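Abietadiene synthase, chloroplastic (Abies grandis, PDB 3S9V) belongs to the plant terpene synthases, a family of predominantly helical enzymes, and carries both the family's N-terminal domain and its metal-binding domain. Local coordinates at residues Val681-Thr686 / Ala697-Cys702; Gly70-His75 / Leu117-Glu122; Arg361-Met366 / Arg392-Ala397. All coordinates share one frame; numbering follows the deposited sequence.

The three contacts illustrate how the chemistry of a contact in one helical chain varies with its place in the fold. Contact 1 is wholly buried in the metal-binding domain, where a carboxylate on one helix meets the beginning of the next. Contact 3, partly buried in the N-terminal terpene synthase domain, also joins two successive helices, but mainly through apolar contacts and an arginine beside a tyrosine ring. Contact 2 pairs two loops at the surface, with a proline laid on an indole and a salt bridge beside it. No helix is shared. Contacts 1 and 2 lie on opposite sides of the chain's centre, their own centres 79 Å apart, whereas contacts 1 and 3 have centres 34 Å apart.

Contact 1. Residues Val681-Thr686 / Ala697-Cys702; sequences VNDTKT and ASAIQC
Asp683 reaches from helix 669-693 to the beginning of helix 699-706, and its side chain meets a partner at almost every atom. At its base, CB rests against the methyl group of Ala699, 3.7 Å from Ala699 CB. The carboxylate carbon CG comes about equally near the backbone N and the methyl of Ala699. At the tip, OD2 accepts the backbone N-H of Ala699 at 2.8 Å from Ala699 N, nearly straight at 168°, through the lone pair directed away from the other oxygen. OD2 also touches Ser698 CB and has a second hydrogen bond, with Tyr631 OH, while OD1 forms a salt bridge with Arg679, one helical turn earlier; the carboxylate is thus held from several directions. Asn682 and Asp683 open the sequence NDTKTYQAE, which fits the NSE/DTE pattern of the terpene synthase family; in relatives the residues corresponding to Asn682, Thr686 and Glu690 bind magnesium. Thr686 OG1 donates to Asn682 O at 2.7 Å, approaching from above the carbonyl plane, and lies in a weak hydrogen bond with Glu690 OE2. Across the contact, Ser698 is the N-cap of helix 699-706. Its OG, turned between the backbone N and the carbonyl carbon (chi1 74°), accepts from Gln701 N at 3.3 Å. One residue beyond the Asp683 bond, Ile700 extends CD1 to within 3.7 Å of Thr684 CA. The Thr684 and Ile700 side chains cross at about a right angle, with Thr684 CG2 4.0 Å from Ile700 CD1.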
loop_
_atom_site.group_PDB
_atom_site.type_symbol
_atom_site.label_atom_id
_atom_site.label_comp_id
_atom_site.label_asym_id
_atom_site.label_seq_id
_atom_site.Cartn_x
_atom_site.Cartn_y
_atom_site.Cartn_z
ATOM N N VAL A 681 11.745 -20.948 4.550
ATOM C CA VAL A 681 11.152 -20.781 3.232
ATOM C C VAL A 681 12.014 -21.527 2.225
ATOM O O VAL A 681 11.500 -22.212 1.346
ATOM C CB VAL A 681 11.033 -19.291 2.823
ATOM C CG1 VAL A 681 12.400 -18.703 2.494
ATOM C CG2 VAL A 681 10.090 -19.169 1.631
ATOM N N ASN A 682 13.328 -21.409 2.390
ATOM C CA ASN A 682 14.298 -22.068 1.525
ATOM C C ASN A 682 14.126 -23.589 1.569
ATOM O O ASN A 682 14.138 -24.255 0.530
ATOM C CB ASN A 682 15.715 -21.676 1.970
ATOM C CG ASN A 682 16.808 -22.301 1.111
ATOM O OD1 ASN A 682 16.987 -23.516 1.102
ATOM N ND2 ASN A 682 17.552 -21.463 0.388
ATOM N N ASP A 683 13.945 -24.126 2.775
ATOM C CA ASP A 683 13.798 -25.569 2.986
ATOM C C ASP A 683 12.480 -26.172 2.502
ATOM O O ASP A 683 12.474 -27.249 1.912
ATOM C CB ASP A 683 13.997 -25.903 4.473
ATOM C CG ASP A 683 15.461 -26.123 4.840
ATOM O OD1 ASP A 683 16.353 -25.521 4.202
ATOM O OD2 ASP A 683 15.721 -26.894 5.782
ATOM N N THR A 684 11.366 -25.498 2.758
ATOM C CA THR A 684 10.075 -26.016 2.321
ATOM C C THR A 684 10.049 -26.145 0.799
ATOM O O THR A 684 9.303 -26.949 0.242
ATOM C CB THR A 684 8.923 -25.094 2.750
ATOM O OG1 THR A 684 9.156 -23.775 2.239
ATOM C CG2 THR A 684 8.815 -25.045 4.265
ATOM N N LYS A 685 10.880 -25.349 0.136
ATOM C CA LYS A 685 10.962 -25.348 -1.315
ATOM C C LYS A 685 11.983 -26.371 -1.815
ATOM O O LYS A 685 11.621 -27.453 -2.271
ATOM C CB LYS A 685 11.358 -23.949 -1.797
ATOM C CG LYS A 685 11.164 -23.688 -3.286
ATOM C CD LYS A 685 9.705 -23.395 -3.619
ATOM C CE LYS A 685 9.552 -22.897 -5.053
ATOM N NZ LYS A 685 8.151 -22.484 -5.363
ATOM N N THR A 686 13.260 -26.017 -1.704
ATOM C CA THR A 686 14.365 -26.857 -2.162
ATOM C C THR A 686 14.408 -28.294 -1.654
ATOM O O THR A 686 14.955 -29.168 -2.334
ATOM C CB THR A 686 15.731 -26.213 -1.834
ATOM O OG1 THR A 686 15.869 -26.079 -0.415
ATOM C CG2 THR A 686 15.855 -24.846 -2.495
ATOM N N ALA A 697 19.095 -34.134 5.775
ATOM C CA ALA A 697 18.815 -33.297 6.934
ATOM C C ALA A 697 18.260 -31.933 6.539
ATOM O O ALA A 697 18.982 -31.089 6.006
ATOM C CB ALA A 697 20.082 -33.124 7.759
ATOM N N SER A 698 16.974 -31.718 6.801
ATOM C CA SER A 698 16.342 -30.448 6.475
ATOM C C SER A 698 15.186 -30.161 7.424
ATOM O O SER A 698 14.799 -31.009 8.226
ATOM C CB SER A 698 15.827 -30.455 5.028
ATOM O OG SER A 698 14.656 -31.248 4.880
ATOM N N ALA A 699 14.630 -28.962 7.336
ATOM C CA ALA A 699 13.519 -28.609 8.196
ATOM C C ALA A 699 12.465 -29.717 8.172
ATOM O O ALA A 699 12.183 -30.327 9.199
ATOM C CB ALA A 699 12.913 -27.295 7.748
ATOM N N ILE A 700 11.900 -29.987 6.999
ATOM C CA ILE A 700 10.866 -31.010 6.859
ATOM C C ILE A 700 11.341 -32.394 7.286
ATOM O O ILE A 700 10.714 -33.031 8.132
ATOM C CB ILE A 700 10.339 -31.103 5.399
ATOM C CG1 ILE A 700 9.653 -29.797 4.993
ATOM C CG2 ILE A 700 9.335 -32.238 5.281
ATOM C CD1 ILE A 700 10.590 -28.615 4.856
ATOM N N GLN A 701 12.449 -32.850 6.707
ATOM C CA GLN A 701 13.002 -34.165 7.022
ATOM C C GLN A 701 13.184 -34.380 8.520
ATOM O O GLN A 701 12.844 -35.441 9.056
ATOM C CB GLN A 701 14.343 -34.352 6.311
ATOM C CG GLN A 701 14.229 -34.341 4.792
ATOM C CD GLN A 701 15.570 -34.484 4.089
ATOM O OE1 GLN A 701 16.429 -33.604 4.177
ATOM N NE2 GLN A 701 15.755 -35.599 3.386
ATOM N N CYS A 702 13.715 -33.365 9.195
ATOM C CA CYS A 702 13.953 -33.437 10.629
ATOM C C CYS A 702 12.666 -33.442 11.439
ATOM O O CYS A 702 12.555 -34.163 12.432
ATOM C CB CYS A 702 14.836 -32.268 11.078
ATOM S SG CYS A 702 16.539 -32.347 10.473
#

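Contact 2. Residues Gly70-His75 / Leu117-Glu122; sequences GSDNPH and LWRTGE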
loop_
_atom_site.group_PDB
_atom_site.type_symbol
_atom_site.label_atom_id
_atom_site.label_comp_id
_atom_site.label_asym_id
_atom_site.label_seq_id
_atom_site.Cartn_x
_atom_site.Cartn_y
_atom_site.Cartn_z
ATOM N N GLY A 70 -36.086 36.723 5.847
ATOM C CA GLY A 70 -37.423 36.688 5.274
ATOM C C GLY A 70 -37.558 37.389 3.933
ATOM O O GLY A 70 -38.618 37.356 3.303
ATOM N N SER A 71 -36.483 38.029 3.500
ATOM C CA SER A 71 -36.458 38.741 2.231
ATOM C C SER A 71 -36.555 37.765 1.060
ATOM O O SER A 71 -36.261 36.576 1.207
ATOM C CB SER A 71 -35.160 39.537 2.131
ATOM O OG SER A 71 -34.985 40.061 0.833
ATOM N N ASP A 72 -36.963 38.268 -0.101
ATOM C CA ASP A 72 -37.080 37.431 -1.292
ATOM C C ASP A 72 -35.759 37.321 -2.053
ATOM O O ASP A 72 -35.601 37.861 -3.152
ATOM C CB ASP A 72 -38.160 37.969 -2.228
ATOM C CG ASP A 72 -38.145 37.281 -3.575
ATOM O OD1 ASP A 72 -38.129 36.032 -3.605
ATOM O OD2 ASP A 72 -38.142 37.992 -4.604
ATOM N N ASN A 73 -34.811 36.611 -1.457
ATOM C CA ASN A 73 -33.502 36.421 -2.061
ATOM C C ASN A 73 -32.897 35.128 -1.540
ATOM O O ASN A 73 -33.295 34.625 -0.486
ATOM C CB ASN A 73 -32.563 37.569 -1.689
ATOM C CG ASN A 73 -33.102 38.924 -2.084
ATOM O OD1 ASN A 73 -33.537 39.701 -1.233
ATOM N ND2 ASN A 73 -33.076 39.217 -3.384
ATOM N N PRO A 74 -31.935 34.560 -2.277
ATOM C CA PRO A 74 -31.338 33.327 -1.770
ATOM C C PRO A 74 -30.524 33.776 -0.566
ATOM O O PRO A 74 -30.076 34.923 -0.520
ATOM C CB PRO A 74 -30.443 32.872 -2.923
ATOM C CG PRO A 74 -31.090 33.474 -4.134
ATOM C CD PRO A 74 -31.471 34.848 -3.645
ATOM N N HIS A 75 -30.343 32.899 0.415
ATOM C CA HIS A 75 -29.556 33.255 1.586
ATOM C C HIS A 75 -28.087 33.383 1.180
ATOM O O HIS A 75 -27.341 34.164 1.767
ATOM C CB HIS A 75 -29.714 32.194 2.671
ATOM C CG HIS A 75 -29.006 32.526 3.947
ATOM N ND1 HIS A 75 -29.378 33.580 4.752
ATOM C CD2 HIS A 75 -27.955 31.934 4.562
ATOM C CE1 HIS A 75 -28.587 33.622 5.811
ATOM N NE2 HIS A 75 -27.716 32.632 5.719
ATOM N N LEU A 117 -36.844 28.266 -9.239
ATOM C CA LEU A 117 -37.358 28.733 -7.957
ATOM C C LEU A 117 -36.993 30.194 -7.711
ATOM O O LEU A 117 -37.721 30.914 -7.035
ATOM C CB LEU A 117 -36.823 27.860 -6.812
ATOM C CG LEU A 117 -37.255 26.385 -6.764
ATOM C CD1 LEU A 117 -36.594 25.694 -5.574
ATOM C CD2 LEU A 117 -38.770 26.278 -6.647
ATOM N N TRP A 118 -35.867 30.638 -8.253
ATOM C CA TRP A 118 -35.472 32.026 -8.055
ATOM C C TRP A 118 -35.857 32.909 -9.238
ATOM O O TRP A 118 -35.457 34.075 -9.322
ATOM C CB TRP A 118 -33.968 32.104 -7.765
ATOM C CG TRP A 118 -33.646 31.581 -6.398
ATOM C CD1 TRP A 118 -32.825 30.538 -6.089
ATOM C CD2 TRP A 118 -34.198 32.040 -5.154
ATOM N NE1 TRP A 118 -32.834 30.313 -4.734
ATOM C CE2 TRP A 118 -33.669 31.220 -4.136
ATOM C CE3 TRP A 118 -35.093 33.063 -4.804
ATOM C CZ2 TRP A 118 -34.004 31.392 -2.781
ATOM C CZ3 TRP A 118 -35.429 33.236 -3.453
ATOM C CH2 TRP A 118 -34.884 32.403 -2.461
ATOM N N ARG A 119 -36.643 32.337 -10.146
ATOM C CA ARG A 119 -37.130 33.048 -11.321
ATOM C C ARG A 119 -35.986 33.742 -12.036
ATOM O O ARG A 119 -36.120 34.879 -12.482
ATOM C CB ARG A 119 -38.175 34.079 -10.886
ATOM C CG ARG A 119 -39.186 33.530 -9.883
ATOM C CD ARG A 119 -39.875 34.650 -9.119
ATOM N NE ARG A 119 -40.033 34.332 -7.699
ATOM C CZ ARG A 119 -39.025 34.141 -6.853
ATOM N NH1 ARG A 119 -37.771 34.233 -7.273
ATOM N NH2 ARG A 119 -39.265 33.859 -5.580
ATOM N N THR A 120 -34.857 33.054 -12.152
ATOM C CA THR A 120 -33.699 33.645 -12.796
ATOM C C THR A 120 -33.044 32.707 -13.816
ATOM O O THR A 120 -33.392 31.529 -13.908
ATOM C CB THR A 120 -32.671 34.096 -11.729
ATOM O OG1 THR A 120 -31.611 34.823 -12.358
ATOM C CG2 THR A 120 -32.100 32.896 -10.987
ATOM N N GLY A 121 -32.119 33.259 -14.599
ATOM C CA GLY A 121 -31.416 32.495 -15.615
ATOM C C GLY A 121 -32.306 31.767 -16.607
ATOM O O GLY A 121 -32.084 30.586 -16.884
ATOM N N GLU A 122 -33.300 32.464 -17.152
ATOM C CA GLU A 122 -34.235 31.861 -18.108
ATOM C C GLU A 122 -33.574 31.113 -19.257
ATOM O O GLU A 122 -34.019 30.021 -19.631
ATOM C CB GLU A 122 -35.179 32.919 -18.692
ATOM C CG GLU A 122 -36.343 33.310 -17.786
ATOM C CD GLU A 122 -35.956 34.292 -16.693
ATOM O OE1 GLU A 122 -36.818 34.590 -15.834
ATOM O OE2 GLU A 122 -34.797 34.770 -16.695
#
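Pro74 lies flat over the indole of Trp118, and the two side chains run past each other in opposite directions. Pro74 CG sits 3.5 Å from the centroid of the five-membered ring of Trp118 and 14° off its normal, so that its C-H bonds meet the pi system in a CH-pi contact. Pro74 CB follows over the same bicycle, near CE2 and CZ2. At the six-membered end two oxygens come near: the backbone Asn73 O obliquely, 3.4 Å from Trp118 CH2, and the carboxylate Asp72 OD1 at the edge, near the ring plane, 3.9 Å from Trp118 CZ3. On its pyrrole side the indole is fixed by a hydrogen bond from NE1 to the carbonyl of Ala63.

The second pair meets differently. Asp72, at the centre of an inverse gamma turn, holds CG anti to its N (chi1 170°), which carries the carboxylate out to Arg119. The salt bridge joins Asp72 OD1 and Arg119 NH2 at 3.1 Å, but the two flat groups stand 89° apart, so this is no side-by-side, two-oxygen pairing. Leu117 O lies 3.2 Å above one face of the Arg119 guanidinium, toward its rim, and Trp118 CE3 comes in at the guanidinium edge. Arg119 is also the C-prime residue of the Schellman motif that ends helix 101-117, and it touches a crystal neighbour, which may influence its pose.

The contact joins the loop before helix 77-85 to the turn between helices 101-117 and 122-136, in what is probably the γ domain of a three-domain plant terpene synthase; Val80 of helix 77-85 touches both Pro74 and Trp118. The salt bridge rests on one oxygen and one nitrogen between exposed residues, so solvent probably weakens it, whereas proline on indole buries apolar surface without depending on charge.

Contact 3. Residues Arg361-Met366 / Arg392-Ala397; sequences RGVTDM and RYLRNA
Two successive helices pack here through a tyrosine ring set between a methionine, an arginine and a helix start, in the N-terminal terpene synthase domain: the first turn of helix 363-373 lies beside the last turns of helix 381-397. Tyr393 is the centrepiece. Its CG is anti to the backbone N (chi1 176°), which sends the ring across to the other helix, where the hydroxyl reaches the N-cap glycine, with OH 3.2 Å from Gly362 CA. Met366 CG covers one face in a CH-pi contact, 3.7 Å from the Tyr393 centroid. The bent methionine chain then lifts its sulfur to 4.9 Å from that centroid, a Met-aromatic contact at longer range. Arg361 slides past the ring with its guanidinium tilted 52° to it, one face over Tyr393 CD2; its NH1 forms a salt bridge with Glu351 and a hydrogen bond to the backbone O of Phe352. Further along, Val363 divides its methyls: CG1 meets Leu394 CD2 at 4.1 Å, and CG2 meets Ala397 CB at 3.9 Å. Gly362 N bonds back to Asp365 OD2 at 3.1 Å, tying the helix start to its own first turn. Helix 413-422 adjoins both partners, with Ile413 and Val417 against Val363 and Leu421 against Leu394.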
loop_
_atom_site.group_PDB
_atom_site.type_symbol
_atom_site.label_atom_id
_atom_site.label_comp_id
_atom_site.label_asym_id
_atom_site.label_seq_id
_atom_site.Cartn_x
_atom_site.Cartn_y
_atom_site.Cartn_z
ATOM N N ARG A 361 -19.469 -2.884 0.267
ATOM C CA ARG A 361 -18.019 -3.005 0.171
ATOM C C ARG A 361 -17.653 -3.176 -1.298
ATOM O O ARG A 361 -18.478 -3.625 -2.101
ATOM C CB ARG A 361 -17.505 -4.202 0.973
ATOM C CG ARG A 361 -17.983 -5.558 0.475
ATOM C CD ARG A 361 -17.430 -6.671 1.338
ATOM N NE ARG A 361 -18.039 -7.957 1.020
ATOM C CZ ARG A 361 -17.742 -9.094 1.639
ATOM N NH1 ARG A 361 -16.838 -9.104 2.612
ATOM N NH2 ARG A 361 -18.347 -10.221 1.286
ATOM N N GLY A 362 -16.420 -2.818 -1.646
ATOM C CA GLY A 362 -15.970 -2.943 -3.023
ATOM C C GLY A 362 -14.488 -3.242 -3.167
ATOM O O GLY A 362 -13.717 -3.104 -2.217
ATOM N N VAL A 363 -14.090 -3.633 -4.373
ATOM C CA VAL A 363 -12.707 -3.978 -4.663
ATOM C C VAL A 363 -11.686 -3.020 -4.070
ATOM O O VAL A 363 -10.719 -3.445 -3.438
ATOM C CB VAL A 363 -12.460 -4.056 -6.178
ATOM C CG1 VAL A 363 -10.995 -4.371 -6.441
ATOM C CG2 VAL A 363 -13.357 -5.117 -6.796
ATOM N N THR A 364 -11.897 -1.727 -4.273
ATOM C CA THR A 364 -10.964 -0.741 -3.760
ATOM C C THR A 364 -10.775 -0.838 -2.246
ATOM O O THR A 364 -9.645 -0.961 -1.770
ATOM C CB THR A 364 -11.407 0.678 -4.150
ATOM O OG1 THR A 364 -11.391 0.796 -5.578
ATOM C CG2 THR A 364 -10.465 1.710 -3.569
ATOM N N ASP A 365 -11.861 -0.812 -1.479
ATOM C CA ASP A 365 -11.712 -0.898 -0.029
ATOM C C ASP A 365 -11.229 -2.260 0.484
ATOM O O ASP A 365 -10.417 -2.312 1.411
ATOM C CB ASP A 365 -13.008 -0.484 0.684
ATOM C CG ASP A 365 -14.240 -1.149 0.105
ATOM O OD1 ASP A 365 -14.554 -0.886 -1.080
ATOM O OD2 ASP A 365 -14.891 -1.926 0.839
ATOM N N MET A 366 -11.705 -3.362 -0.096
ATOM C CA MET A 366 -11.239 -4.667 0.370
ATOM C C MET A 366 -9.748 -4.749 0.089
ATOM O O MET A 366 -9.008 -5.390 0.834
ATOM C CB MET A 366 -11.970 -5.837 -0.319
ATOM C CG MET A 366 -13.415 -6.082 0.151
ATOM S SD MET A 366 -13.636 -6.388 1.937
ATOM C CE MET A 366 -13.830 -4.725 2.528
ATOM N N ARG A 392 -10.594 -13.956 -0.244
ATOM C CA ARG A 392 -11.684 -14.626 -0.945
ATOM C C ARG A 392 -12.478 -13.643 -1.797
ATOM O O ARG A 392 -12.899 -13.963 -2.910
ATOM C CB ARG A 392 -12.610 -15.337 0.050
ATOM C CG ARG A 392 -12.010 -16.627 0.596
ATOM C CD ARG A 392 -12.961 -17.410 1.495
ATOM N NE ARG A 392 -13.081 -16.852 2.841
ATOM C CZ ARG A 392 -13.845 -15.812 3.161
ATOM N NH1 ARG A 392 -14.568 -15.206 2.226
ATOM N NH2 ARG A 392 -13.885 -15.380 4.416
ATOM N N TYR A 393 -12.659 -12.434 -1.285
ATOM C CA TYR A 393 -13.409 -11.430 -2.016
ATOM C C TYR A 393 -12.651 -10.850 -3.215
ATOM O O TYR A 393 -13.241 -10.629 -4.271
ATOM C CB TYR A 393 -13.828 -10.308 -1.069
ATOM C CG TYR A 393 -14.537 -9.168 -1.756
ATOM C CD1 TYR A 393 -13.819 -8.193 -2.449
ATOM C CD2 TYR A 393 -15.928 -9.070 -1.722
ATOM C CE1 TYR A 393 -14.463 -7.148 -3.091
ATOM C CE2 TYR A 393 -16.586 -8.024 -2.365
ATOM C CZ TYR A 393 -15.847 -7.068 -3.046
ATOM O OH TYR A 393 -16.486 -6.026 -3.675
ATOM N N LEU A 394 -11.355 -10.595 -3.058
ATOM C CA LEU A 394 -10.579 -10.040 -4.163
ATOM C C LEU A 394 -10.410 -11.050 -5.289
ATOM O O LEU A 394 -10.467 -10.683 -6.463
ATOM C CB LEU A 394 -9.205 -9.554 -3.684
ATOM C CG LEU A 394 -9.214 -8.271 -2.845
ATOM C CD1 LEU A 394 -7.806 -7.956 -2.390
ATOM C CD2 LEU A 394 -9.786 -7.114 -3.659
ATOM N N ARG A 395 -10.213 -12.318 -4.930
ATOM C CA ARG A 395 -10.043 -13.372 -5.926
ATOM C C ARG A 395 -11.333 -13.644 -6.673
ATOM O O ARG A 395 -11.316 -13.951 -7.867
ATOM C CB ARG A 395 -9.533 -14.662 -5.278
ATOM C CG ARG A 395 -8.069 -14.579 -4.894
ATOM C CD ARG A 395 -7.526 -15.885 -4.363
ATOM N NE ARG A 395 -6.115 -15.755 -3.997
ATOM C CZ ARG A 395 -5.129 -15.495 -4.857
ATOM N NH1 ARG A 395 -5.385 -15.335 -6.150
ATOM N NH2 ARG A 395 -3.882 -15.387 -4.420
ATOM N N ASN A 396 -12.458 -13.531 -5.979
ATOM C CA ASN A 396 -13.732 -13.756 -6.637
ATOM C C ASN A 396 -14.059 -12.547 -7.522
ATOM O O ASN A 396 -14.850 -12.647 -8.461
ATOM C CB ASN A 396 -14.837 -13.970 -5.607
ATOM C CG ASN A 396 -16.135 -14.421 -6.240
ATOM O OD1 ASN A 396 -16.217 -15.508 -6.810
ATOM N ND2 ASN A 396 -17.158 -13.581 -6.151
ATOM N N ALA A 397 -13.434 -11.411 -7.226
ATOM C CA ALA A 397 -13.661 -10.193 -7.994
ATOM C C ALA A 397 -12.853 -10.161 -9.292
ATOM O O ALA A 397 -13.313 -9.621 -10.298
ATOM C CB ALA A 397 -13.333 -8.972 -7.147
#